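PDB 4J8P: flavodoxin from Bacteroides uniformis, which binds flavin mononucleotide and, as a flavodoxin-like protein, probably serves as a redox carrier or flavin-dependent oxidoreductase. Local coordinates for residues Asn92-Pro95 with Arg96-Thr100. Sequence-based numbering, arbitrary orientation. Where two conformers were deposited one is given.
Sequences NLAP and RIINT. With FMN (flavin mononucleotide), chain B.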
ATOM      1  N   ASN A  92       0.382 -10.874   7.689  1.00 16.30           N
ATOM      2  CA  ASN A  92       0.089  -9.874   8.725  0.50 15.14           C
ATOM      3  C   ASN A  92       0.931  -8.599   8.567  1.00 18.27           C
ATOM      4  O   ASN A  92       1.013  -7.792   9.516  1.00 17.87           O
ATOM      5  CB  ASN A  92       0.318 -10.483  10.121  0.50 13.80           C
ATOM      6  CG  ASN A  92      -0.435  -9.794  11.221  0.50 21.15           C
ATOM      7  OD1 ASN A  92      -1.435  -9.107  11.005  0.50 18.96           O
ATOM      8  ND2 ASN A  92       0.039  -9.945  12.442  0.50 18.05           N
ATOM      9  N   LEU A  93       1.510  -8.375   7.372  1.00 16.06           N
ATOM     10  CA  LEU A  93       2.370  -7.228   7.135  1.00 15.56           C
ATOM     11  C   LEU A  93       2.067  -6.609   5.786  1.00 17.10           C
ATOM     12  O   LEU A  93       1.458  -7.229   4.921  1.00 17.15           O
ATOM     13  CB  LEU A  93       3.848  -7.679   7.140  1.00 16.09           C
ATOM     14  CG  LEU A  93       4.416  -8.099   8.509  1.00 18.75           C
ATOM     15  CD1 LEU A  93       5.684  -8.947   8.333  1.00 20.51           C
ATOM     16  CD2 LEU A  93       4.715  -6.880   9.358  1.00 19.65           C
ATOM     17  N   ALA A  94       2.619  -5.412   5.562  1.00 14.97           N
ATOM     18  CA  ALA A  94       2.616  -4.866   4.239  1.00 15.38           C
ATOM     19  C   ALA A  94       3.663  -5.633   3.419  1.00 16.77           C
ATOM     20  O   ALA A  94       4.767  -5.907   3.930  1.00 16.41           O
ATOM     21  CB  ALA A  94       2.995  -3.383   4.293  1.00 15.97           C
ATOM     22  N   PRO A  95       3.358  -5.951   2.166  1.00 15.50           N
ATOM     23  CA  PRO A  95       4.420  -6.517   1.294  1.00 15.55           C
ATOM     24  C   PRO A  95       5.650  -5.599   1.296  1.00 16.01           C
ATOM     25  O   PRO A  95       5.529  -4.367   1.400  1.00 15.97           O
ATOM     26  CB  PRO A  95       3.751  -6.576  -0.081  1.00 16.55           C
ATOM     27  CG  PRO A  95       2.245  -6.712   0.253  1.00 16.94           C
ATOM     28  CD  PRO A  95       2.108  -5.709   1.411  1.00 15.47           C
ATOM     29  N   ARG A  96       6.850  -6.186   1.174  1.00 15.97           N
ATOM     30  CA  ARG A  96       8.087  -5.378   1.275  1.00 15.08           C
ATOM     31  C   ARG A  96       8.222  -4.283   0.209  1.00 15.33           C
ATOM     32  O   ARG A  96       8.945  -3.308   0.449  1.00 15.75           O
ATOM     33  CB  ARG A  96       9.333  -6.273   1.222  1.00 16.34           C
ATOM     34  CG  ARG A  96       9.291  -7.414   2.264  1.00 19.87           C
ATOM     35  CD  ARG A  96       9.086  -6.913   3.699  1.00 17.34           C
ATOM     36  NE  ARG A  96       9.269  -8.015   4.656  1.00 17.35           N
ATOM     37  CZ  ARG A  96       9.007  -7.937   5.962  1.00 20.76           C
ATOM     38  NH1 ARG A  96       8.490  -6.817   6.483  1.00 18.02           N
ATOM     39  NH2 ARG A  96       9.284  -8.963   6.762  1.00 21.32           N
ATOM     40  N   ILE A  97       7.551  -4.419  -0.936  1.00 14.93           N
ATOM     41  CA  ILE A  97       7.626  -3.360  -1.955  1.00 14.62           C
ATOM     42  C   ILE A  97       7.042  -2.049  -1.382  1.00 15.59           C
ATOM     43  O   ILE A  97       7.383  -0.976  -1.849  1.00 17.15           O
ATOM     44  CB  ILE A  97       6.955  -3.785  -3.262  1.00 17.84           C
ATOM     45  CG1 ILE A  97       7.347  -2.814  -4.384  1.00 17.33           C
ATOM     46  CG2 ILE A  97       5.413  -3.932  -3.085  1.00 18.82           C
ATOM     47  CD1 ILE A  97       6.844  -3.219  -5.712  1.00 20.80           C
ATOM     48  N   ILE A  98       6.162  -2.129  -0.355  1.00 14.06           N
ATOM     49  CA  ILE A  98       5.638  -0.890   0.257  1.00 13.50           C
ATOM     50  C   ILE A  98       6.771  -0.163   0.975  1.00 16.49           C
ATOM     51  O   ILE A  98       6.850   1.073   0.899  1.00 17.79           O
ATOM     52  CB  ILE A  98       4.482  -1.246   1.204  1.00 15.07           C
ATOM     53  CG1 ILE A  98       3.304  -1.858   0.388  1.00 16.63           C
ATOM     54  CG2 ILE A  98       4.047   0.020   2.046  1.00 14.88           C
ATOM     55  CD1 ILE A  98       2.765  -0.915  -0.798  1.00 17.15           C
ATOM     56  N   ASN A  99       7.675  -0.917   1.619  1.00 15.98           N
ATOM     57  CA  ASN A  99       8.857  -0.307   2.236  1.00 16.35           C
ATOM     58  C   ASN A  99       9.743   0.316   1.137  1.00 17.81           C
ATOM     59  O   ASN A  99      10.246   1.429   1.309  1.00 18.64           O
ATOM     60  CB  ASN A  99       9.637  -1.329   3.039  1.00 17.13           C
ATOM     61  CG  ASN A  99       8.799  -1.930   4.147  1.00 18.68           C
ATOM     62  OD1 ASN A  99       8.227  -2.995   3.964  1.00 19.87           O
ATOM     63  ND2 ASN A  99       8.750  -1.260   5.297  1.00 18.15           N
ATOM     64  N   THR A 100       9.924  -0.393  -0.004  1.00 16.72           N
ATOM     65  CA  THR A 100      10.739   0.212  -1.063  1.00 16.25           C
ATOM     66  C   THR A 100      10.133   1.541  -1.508  1.00 18.37           C
ATOM     67  O   THR A 100      10.859   2.525  -1.659  1.00 19.47           O
ATOM     68  CB  THR A 100      10.829  -0.734  -2.267  1.00 16.79           C
ATOM     69  OG1 THR A 100      11.241  -2.014  -1.808  1.00 18.87           O
ATOM     70  CG2 THR A 100      11.852  -0.219  -3.322  1.00 19.22           C
TER
HETATM   71  N1  FMN B 201      -4.534 -12.747   3.926  1.00 24.24           N
HETATM   72  C2  FMN B 201      -4.718 -12.640   5.282  1.00 24.36           C
HETATM   73  O2  FMN B 201      -5.841 -12.553   5.787  1.00 24.39           O
HETATM   74  N3  FMN B 201      -3.614 -12.716   6.140  1.00 22.66           N
HETATM   75  C4  FMN B 201      -2.302 -12.934   5.753  1.00 23.56           C
HETATM   76  O4  FMN B 201      -1.403 -12.914   6.596  1.00 22.99           O
HETATM   77  C4A FMN B 201      -2.128 -13.135   4.315  1.00 23.72           C
HETATM   78  N5  FMN B 201      -0.936 -13.482   3.874  1.00 21.98           N
HETATM   79  C5A FMN B 201      -0.777 -13.668   2.506  1.00 24.14           C
HETATM   80  C6  FMN B 201       0.502 -13.974   2.018  1.00 21.57           C
HETATM   81  C7  FMN B 201       0.752 -14.074   0.655  1.00 23.84           C
HETATM   82  C7M FMN B 201       2.168 -14.268   0.180  1.00 23.91           C
HETATM   83  C8  FMN B 201      -0.309 -13.898  -0.256  1.00 22.58           C
HETATM   84  C8M FMN B 201      -0.080 -13.935  -1.745  1.00 23.41           C
HETATM   85  C9  FMN B 201      -1.583 -13.623   0.227  1.00 23.36           C
HETATM   86  C9A FMN B 201      -1.837 -13.493   1.594  1.00 24.88           C
HETATM   87  N10 FMN B 201      -3.123 -13.154   2.116  1.00 24.16           N
HETATM   88  C10 FMN B 201      -3.307 -12.986   3.463  1.00 21.58           C
HETATM   89  C1' FMN B 201      -4.247 -12.957   1.171  1.00 23.41           C
HETATM   90  C2' FMN B 201      -4.273 -11.554   0.563  1.00 22.81           C
HETATM   91  O2' FMN B 201      -4.058 -10.532   1.534  1.00 19.09           O
HETATM   92  C3' FMN B 201      -5.586 -11.246  -0.159  1.00 21.74           C
HETATM   93  O3' FMN B 201      -5.940 -12.342  -1.012  1.00 22.78           O
HETATM   94  C4' FMN B 201      -5.518  -9.926  -0.934  1.00 21.68           C
HETATM   95  O4' FMN B 201      -6.850  -9.444  -1.109  1.00 25.51           O
HETATM   96  C5' FMN B 201      -4.853 -10.118  -2.287  1.00 22.98           C
HETATM   97  O5' FMN B 201      -4.779  -8.809  -2.863  1.00 20.67           O
HETATM   98  P   FMN B 201      -4.250  -8.485  -4.300  1.00 18.70           P
HETATM   99  O1P FMN B 201      -2.840  -8.879  -4.528  1.00 18.36           O
HETATM  100  O2P FMN B 201      -4.478  -6.998  -4.419  1.00 17.29           O
HETATM  101  O3P FMN B 201      -5.196  -9.183  -5.285  1.00 23.58           O
HETATM  102  O   HOH W   1       6.783  -4.740   5.347  1.00 15.99           O
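P95 packs alongside I98 where the chain turns into helix 96-102, ring and isoleucine branch running in the same direction, with P95 CD 4.2 Å from I98 CG1. The backbone ties the pair together: I98 N donates to P95 O (2.9 Å). Proline suits this place because its ring restricts phi to a value near that of a helix's first turn and it needs no N-H there. A94, small enough to let the helix come close, sets its CB 4.0 Å from I98 CB; the branched, apolar I98 faces both neighbours, and F87 of strand 80-88 touches all three residues. A turn at chi2 (-55°) folds the R96 chain, extended beyond it, back over the loop, and L93 CD1 meets NH2 obliquely at 3.9 Å. Long and rich in N-H groups, R96 gives NE to E60 O and NH1 to a water that donates to A94 O and N99 OD1 (2.7 Å each), satisfying the buried A94 carbonyl. The N99 amide suits its double role, accepting through OD1 and donating through ND2 to Y134 OH. N92 N donates to flavin O4 (2.9 Å), placing this turn in the FMN-binding loop that follows the central parallel strand of the flavodoxin fold.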